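Local coordinates for ESX-1 secretion system protein EccA1 (Mycobacterium tuberculosis, PDB 4F3V) that forms the N-terminal tetratricopeptide-repeat domain of an ATPase that may provide energy for exporting virulence factors through the ESX-1 type VII secretion system, at residues W212-S220 and K242-R253. Sequence-based numbering, arbitrary orientation.
Sequences WYLAMARRS and KVAAALKDPSYR
At the C-terminal end of the TPR-type helical array, helix 207-221 meets helix 241-248 and the loop that follows it, with Trp212 and Arg219 providing most of the surface that 212-220 contributes. The two short helix axes run nearly parallel, 19° apart, but stay 12.4 Å from each other, so long side chains bridge the gap. Trp212, its CG anti to the backbone N (chi1 177°), lays one indole face against the extended Lys242 chain. Lys242 CE makes a CH-pi contact 3.7 Å from the centroid of the Trp212 six-membered ring, almost on its normal, and NZ a cation-pi contact over the five-membered ring. Met216 CG rests near the rim of the opposite face. At the indole edge, Tyr252 CE1 comes within 3.7 Å of Trp212 CH2, the two rings nearly perpendicular. Arg219 NH1 and NH2 share Ala246 O through two bent hydrogen bonds (3.0 Å, N-H...O near 146°), tilted off the carbonyl plane, and NH1 also reaches an in-plane lone pair of Tyr252 O at 2.9 Å. Arg253 sets a guanidinium face over Arg219 O. One buried cation thus joins helix 207-221 to the last turn of helix 241-248 and the Asp249-Tyr252 type I beta turn, its charge probably offset by the Glu224 salt bridge and carbonyl dipoles.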
ATOM      1  N   TRP A 212      -7.515   8.906 -13.522  1.00 21.17           N
ATOM      2  CA  TRP A 212      -8.882   8.463 -13.291  1.00 22.08           C
ATOM      3  C   TRP A 212      -9.703   9.463 -12.541  1.00 21.76           C
ATOM      4  O   TRP A 212     -10.803   9.805 -12.943  1.00 21.63           O
ATOM      5  CB  TRP A 212      -8.899   7.139 -12.527  1.00 22.24           C
ATOM      6  CG  TRP A 212     -10.279   6.674 -12.189  1.00 23.30           C
ATOM      7  CD1 TRP A 212     -10.915   6.704 -10.942  1.00 24.13           C
ATOM      8  CD2 TRP A 212     -11.236   6.043 -13.095  1.00 24.95           C
ATOM      9  NE1 TRP A 212     -12.174   6.177 -11.027  1.00 24.83           N
ATOM     10  CE2 TRP A 212     -12.428   5.753 -12.298  1.00 25.99           C
ATOM     11  CE3 TRP A 212     -11.227   5.704 -14.454  1.00 25.63           C
ATOM     12  CZ2 TRP A 212     -13.555   5.155 -12.857  1.00 27.39           C
ATOM     13  CZ3 TRP A 212     -12.362   5.103 -15.002  1.00 27.19           C
ATOM     14  CH2 TRP A 212     -13.508   4.844 -14.223  1.00 28.03           C
ATOM     15  N   TYR A 213      -9.174   9.954 -11.433  1.00 21.14           N
ATOM     16  CA  TYR A 213      -9.926  10.892 -10.611  1.00 20.85           C
ATOM     17  C   TYR A 213     -10.004  12.284 -11.232  1.00 20.86           C
ATOM     18  O   TYR A 213     -11.015  12.975 -11.059  1.00 21.23           O
ATOM     19  CB  TYR A 213      -9.410  10.888  -9.159  1.00 20.13           C
ATOM     20  CG  TYR A 213      -9.921   9.682  -8.390  1.00 20.07           C
ATOM     21  CD1 TYR A 213     -11.246   9.622  -7.948  1.00 22.06           C
ATOM     22  CD2 TYR A 213      -9.112   8.597  -8.131  1.00 20.58           C
ATOM     23  CE1 TYR A 213     -11.744   8.512  -7.259  1.00 22.44           C
ATOM     24  CE2 TYR A 213      -9.595   7.481  -7.444  1.00 20.72           C
ATOM     25  CZ  TYR A 213     -10.902   7.451  -7.004  1.00 21.85           C
ATOM     26  OH  TYR A 213     -11.375   6.351  -6.326  1.00 23.08           O
ATOM     27  N   LEU A 214      -8.967  12.696 -11.966  1.00 20.47           N
ATOM     28  CA  LEU A 214      -9.082  13.929 -12.767  1.00 20.91           C
ATOM     29  C   LEU A 214     -10.211  13.770 -13.770  1.00 21.55           C
ATOM     30  O   LEU A 214     -11.015  14.688 -13.933  1.00 22.17           O
ATOM     31  CB  LEU A 214      -7.782  14.286 -13.506  1.00 20.70           C
ATOM     32  CG  LEU A 214      -6.643  14.971 -12.723  1.00 21.17           C
ATOM     33  CD1 LEU A 214      -5.328  14.964 -13.529  1.00 21.04           C
ATOM     34  CD2 LEU A 214      -7.054  16.409 -12.360  1.00 21.37           C
ATOM     35  N   ALA A 215     -10.268  12.627 -14.465  1.00 22.06           N
ATOM     36  CA  ALA A 215     -11.310  12.401 -15.490  1.00 23.15           C
ATOM     37  C   ALA A 215     -12.676  12.439 -14.857  1.00 24.84           C
ATOM     38  O   ALA A 215     -13.607  13.081 -15.380  1.00 26.61           O
ATOM     39  CB  ALA A 215     -11.102  11.084 -16.234  1.00 23.60           C
ATOM     40  N   MET A 216     -12.819  11.756 -13.727  1.00 24.99           N
ATOM     41  CA  MET A 216     -14.104  11.744 -13.017  1.00 26.27           C
ATOM     42  C   MET A 216     -14.501  13.141 -12.534  1.00 26.55           C
ATOM     43  O   MET A 216     -15.664  13.529 -12.652  1.00 29.09           O
ATOM     44  CB  MET A 216     -14.070  10.758 -11.846  1.00 25.90           C
ATOM     45  CG  MET A 216     -14.074   9.291 -12.261  1.00 27.29           C
ATOM     46  SD  MET A 216     -15.484   8.779 -13.271  1.00 29.91           S
ATOM     47  CE  MET A 216     -14.740   8.451 -14.861  1.00 29.84           C
ATOM     48  N   ALA A 217     -13.546  13.904 -11.997  1.00 25.86           N
ATOM     49  CA  ALA A 217     -13.846  15.279 -11.590  1.00 26.52           C
ATOM     50  C   ALA A 217     -14.315  16.128 -12.776  1.00 28.33           C
ATOM     51  O   ALA A 217     -15.281  16.898 -12.654  1.00 28.51           O
ATOM     52  CB  ALA A 217     -12.664  15.940 -10.920  1.00 24.67           C
ATOM     53  N   ARG A 218     -13.610  16.021 -13.906  1.00 28.11           N
ATOM     54  CA  ARG A 218     -13.987  16.798 -15.082  1.00 29.90           C
ATOM     55  C   ARG A 218     -15.364  16.434 -15.579  1.00 30.87           C
ATOM     56  O   ARG A 218     -16.171  17.316 -15.931  1.00 32.39           O
ATOM     57  CB  ARG A 218     -12.982  16.611 -16.215  1.00 29.98           C
ATOM     58  CG  ARG A 218     -11.609  17.154 -15.900  1.00 29.99           C
ATOM     59  CD  ARG A 218     -11.600  18.661 -15.896  1.00 32.31           C
ATOM     60  NE  ARG A 218     -10.284  19.113 -15.495  1.00 33.41           N
ATOM     61  CZ  ARG A 218      -9.971  20.361 -15.166  1.00 35.07           C
ATOM     62  NH1 ARG A 218     -10.878  21.323 -15.163  1.00 36.99           N
ATOM     63  NH2 ARG A 218      -8.720  20.638 -14.836  1.00 37.21           N
ATOM     64  N   ARG A 219     -15.641  15.141 -15.644  1.00 31.04           N
ATOM     65  CA  ARG A 219     -16.944  14.686 -16.130  1.00 32.86           C
ATOM     66  C   ARG A 219     -18.076  15.210 -15.228  1.00 34.51           C
ATOM     67  O   ARG A 219     -19.078  15.699 -15.719  1.00 34.29           O
ATOM     68  CB  ARG A 219     -17.001  13.168 -16.204  1.00 33.24           C
ATOM     69  CG  ARG A 219     -18.381  12.642 -16.581  1.00 35.23           C
ATOM     70  CD  ARG A 219     -18.319  11.178 -16.955  1.00 35.74           C
ATOM     71  NE  ARG A 219     -17.845  10.991 -18.316  1.00 36.07           N
ATOM     72  CZ  ARG A 219     -17.503   9.814 -18.824  1.00 36.88           C
ATOM     73  NH1 ARG A 219     -17.555   8.708 -18.082  1.00 37.36           N
ATOM     74  NH2 ARG A 219     -17.112   9.732 -20.086  1.00 36.16           N
ATOM     75  N   SER A 220     -17.906  15.123 -13.907  1.00 34.23           N
ATOM     76  CA  SER A 220     -18.966  15.580 -12.991  1.00 35.62           C
ATOM     77  C   SER A 220     -19.172  17.094 -13.051  1.00 35.96           C
ATOM     78  O   SER A 220     -20.265  17.575 -12.834  1.00 36.56           O
ATOM     79  CB  SER A 220     -18.680  15.144 -11.563  1.00 35.54           C
ATOM     80  OG  SER A 220     -18.765  13.718 -11.474  1.00 37.50           O
ATOM     81  N   LYS A 242     -12.673  -0.922 -16.733  1.00 43.00           N
ATOM     82  CA  LYS A 242     -13.509   0.199 -16.283  1.00 42.32           C
ATOM     83  C   LYS A 242     -13.184   1.529 -17.028  1.00 40.48           C
ATOM     84  O   LYS A 242     -14.025   2.440 -17.069  1.00 39.37           O
ATOM     85  CB  LYS A 242     -13.446   0.363 -14.759  1.00 42.60           C
ATOM     86  CG  LYS A 242     -12.533   1.472 -14.265  1.00 41.86           C
ATOM     87  CD  LYS A 242     -12.183   1.372 -12.787  1.00 41.95           C
ATOM     88  CE  LYS A 242     -10.935   2.205 -12.517  1.00 41.90           C
ATOM     89  NZ  LYS A 242     -10.652   2.491 -11.098  1.00 41.50           N
ATOM     90  N   VAL A 243     -11.977   1.640 -17.595  1.00 37.31           N
ATOM     91  CA  VAL A 243     -11.609   2.819 -18.371  1.00 35.42           C
ATOM     92  C   VAL A 243     -12.298   2.754 -19.741  1.00 36.24           C
ATOM     93  O   VAL A 243     -12.898   3.739 -20.184  1.00 33.92           O
ATOM     94  CB  VAL A 243     -10.079   2.961 -18.516  1.00 34.81           C
ATOM     95  CG1 VAL A 243      -9.737   4.159 -19.393  1.00 35.34           C
ATOM     96  CG2 VAL A 243      -9.441   3.138 -17.147  1.00 34.03           C
ATOM     97  N   ALA A 244     -12.251   1.578 -20.372  1.00 37.12           N
ATOM     98  CA  ALA A 244     -12.990   1.324 -21.606  1.00 39.42           C
ATOM     99  C   ALA A 244     -14.473   1.609 -21.413  1.00 40.22           C
ATOM    100  O   ALA A 244     -15.105   2.259 -22.258  1.00 40.60           O
ATOM    101  CB  ALA A 244     -12.781  -0.118 -22.073  1.00 40.71           C
ATOM    102  N   ALA A 245     -15.023   1.127 -20.300  1.00 40.46           N
ATOM    103  CA  ALA A 245     -16.436   1.316 -19.983  1.00 41.74           C
ATOM    104  C   ALA A 245     -16.773   2.804 -19.774  1.00 40.92           C
ATOM    105  O   ALA A 245     -17.782   3.299 -20.262  1.00 42.73           O
ATOM    106  CB  ALA A 245     -16.826   0.497 -18.755  1.00 41.97           C
ATOM    107  N   ALA A 246     -15.935   3.517 -19.045  1.00 38.59           N
ATOM    108  CA  ALA A 246     -16.168   4.936 -18.768  1.00 37.91           C
ATOM    109  C   ALA A 246     -16.043   5.794 -20.041  1.00 38.25           C
ATOM    110  O   ALA A 246     -16.725   6.808 -20.185  1.00 37.48           O
ATOM    111  CB  ALA A 246     -15.192   5.405 -17.706  1.00 34.68           C
ATOM    112  N   LEU A 247     -15.165   5.385 -20.946  1.00 39.70           N
ATOM    113  CA  LEU A 247     -14.973   6.084 -22.223  1.00 41.51           C
ATOM    114  C   LEU A 247     -16.196   5.892 -23.133  1.00 44.45           C
ATOM    115  O   LEU A 247     -16.643   6.823 -23.814  1.00 46.35           O
ATOM    116  CB  LEU A 247     -13.666   5.596 -22.863  1.00 41.69           C
ATOM    117  CG  LEU A 247     -12.974   6.494 -23.888  1.00 42.41           C
ATOM    118  CD1 LEU A 247     -12.554   7.814 -23.256  1.00 40.64           C
ATOM    119  CD2 LEU A 247     -11.789   5.760 -24.512  1.00 41.27           C
ATOM    120  N   LYS A 248     -16.775   4.694 -23.101  1.00 46.53           N
ATOM    121  CA  LYS A 248     -17.929   4.373 -23.941  1.00 49.87           C
ATOM    122  C   LYS A 248     -19.246   4.930 -23.408  1.00 49.31           C
ATOM    123  O   LYS A 248     -20.203   5.029 -24.155  1.00 50.97           O
ATOM    124  CB  LYS A 248     -18.053   2.848 -24.172  1.00 53.62           C
ATOM    125  CG  LYS A 248     -17.182   2.358 -25.307  1.00 55.76           C
ATOM    126  CD  LYS A 248     -17.626   1.013 -25.882  1.00 60.57           C
ATOM    127  CE  LYS A 248     -16.846   0.686 -27.175  1.00 62.41           C
ATOM    128  NZ  LYS A 248     -17.707   0.526 -28.386  1.00 63.42           N
ATOM    129  N   ASP A 249     -19.305   5.292 -22.130  1.00 47.03           N
ATOM    130  CA  ASP A 249     -20.574   5.689 -21.501  1.00 47.54           C
ATOM    131  C   ASP A 249     -20.426   6.989 -20.705  1.00 45.59           C
ATOM    132  O   ASP A 249     -19.823   6.995 -19.629  1.00 43.53           O
ATOM    133  CB  ASP A 249     -21.068   4.568 -20.595  1.00 47.82           C
ATOM    134  CG  ASP A 249     -22.391   4.870 -19.968  1.00 49.70           C
ATOM    135  OD1 ASP A 249     -23.031   5.892 -20.285  1.00 49.57           O
ATOM    136  OD2 ASP A 249     -22.805   4.056 -19.130  1.00 53.91           O
ATOM    137  N   PRO A 250     -20.962   8.098 -21.241  1.00 46.75           N
ATOM    138  CA  PRO A 250     -20.856   9.390 -20.553  1.00 45.97           C
ATOM    139  C   PRO A 250     -21.638   9.483 -19.253  1.00 47.48           C
ATOM    140  O   PRO A 250     -21.375  10.384 -18.456  1.00 48.33           O
ATOM    141  CB  PRO A 250     -21.415  10.389 -21.575  1.00 47.23           C
ATOM    142  CG  PRO A 250     -22.194   9.580 -22.542  1.00 49.14           C
ATOM    143  CD  PRO A 250     -21.538   8.243 -22.592  1.00 48.43           C
ATOM    144  N   SER A 251     -22.575   8.565 -19.027  1.00 48.33           N
ATOM    145  CA  SER A 251     -23.279   8.519 -17.753  1.00 49.41           C
ATOM    146  C   SER A 251     -22.483   7.768 -16.687  1.00 46.86           C
ATOM    147  O   SER A 251     -22.918   7.697 -15.559  1.00 46.29           O
ATOM    148  CB  SER A 251     -24.670   7.888 -17.906  1.00 52.42           C
ATOM    149  OG  SER A 251     -24.560   6.500 -18.169  1.00 54.21           O
ATOM    150  N   TYR A 252     -21.326   7.202 -17.034  1.00 45.64           N
ATOM    151  CA  TYR A 252     -20.460   6.577 -16.034  1.00 44.47           C
ATOM    152  C   TYR A 252     -19.837   7.666 -15.156  1.00 42.82           C
ATOM    153  O   TYR A 252     -18.928   8.386 -15.602  1.00 41.78           O
ATOM    154  CB  TYR A 252     -19.364   5.743 -16.722  1.00 44.74           C
ATOM    155  CG  TYR A 252     -18.613   4.785 -15.824  1.00 44.49           C
ATOM    156  CD1 TYR A 252     -17.864   5.250 -14.750  1.00 42.44           C
ATOM    157  CD2 TYR A 252     -18.629   3.406 -16.072  1.00 45.86           C
ATOM    158  CE1 TYR A 252     -17.175   4.363 -13.946  1.00 42.64           C
ATOM    159  CE2 TYR A 252     -17.937   2.518 -15.271  1.00 45.97           C
ATOM    160  CZ  TYR A 252     -17.217   3.008 -14.209  1.00 43.93           C
ATOM    161  OH  TYR A 252     -16.520   2.143 -13.412  1.00 46.88           O
ATOM    162  N   ARG A 253     -20.293   7.776 -13.907  1.00 49.58           N
ATOM    163  CA  ARG A 253     -19.812   8.827 -13.000  1.00 47.40           C
ATOM    164  C   ARG A 253     -19.402   8.299 -11.651  1.00 42.92           C
ATOM    165  O   ARG A 253     -19.882   7.261 -11.210  1.00 42.21           O
ATOM    166  CB  ARG A 253     -20.885   9.880 -12.759  1.00 49.96           C
ATOM    167  CG  ARG A 253     -21.491  10.393 -14.031  1.00 55.19           C
ATOM    168  CD  ARG A 253     -22.178  11.731 -13.867  1.00 57.46           C
ATOM    169  NE  ARG A 253     -22.288  12.368 -15.182  1.00 62.01           N
ATOM    170  CZ  ARG A 253     -22.253  13.680 -15.389  1.00 63.80           C
ATOM    171  NH1 ARG A 253     -22.121  14.512 -14.357  1.00 63.63           N
ATOM    172  NH2 ARG A 253     -22.348  14.163 -16.627  1.00 65.46           N
TER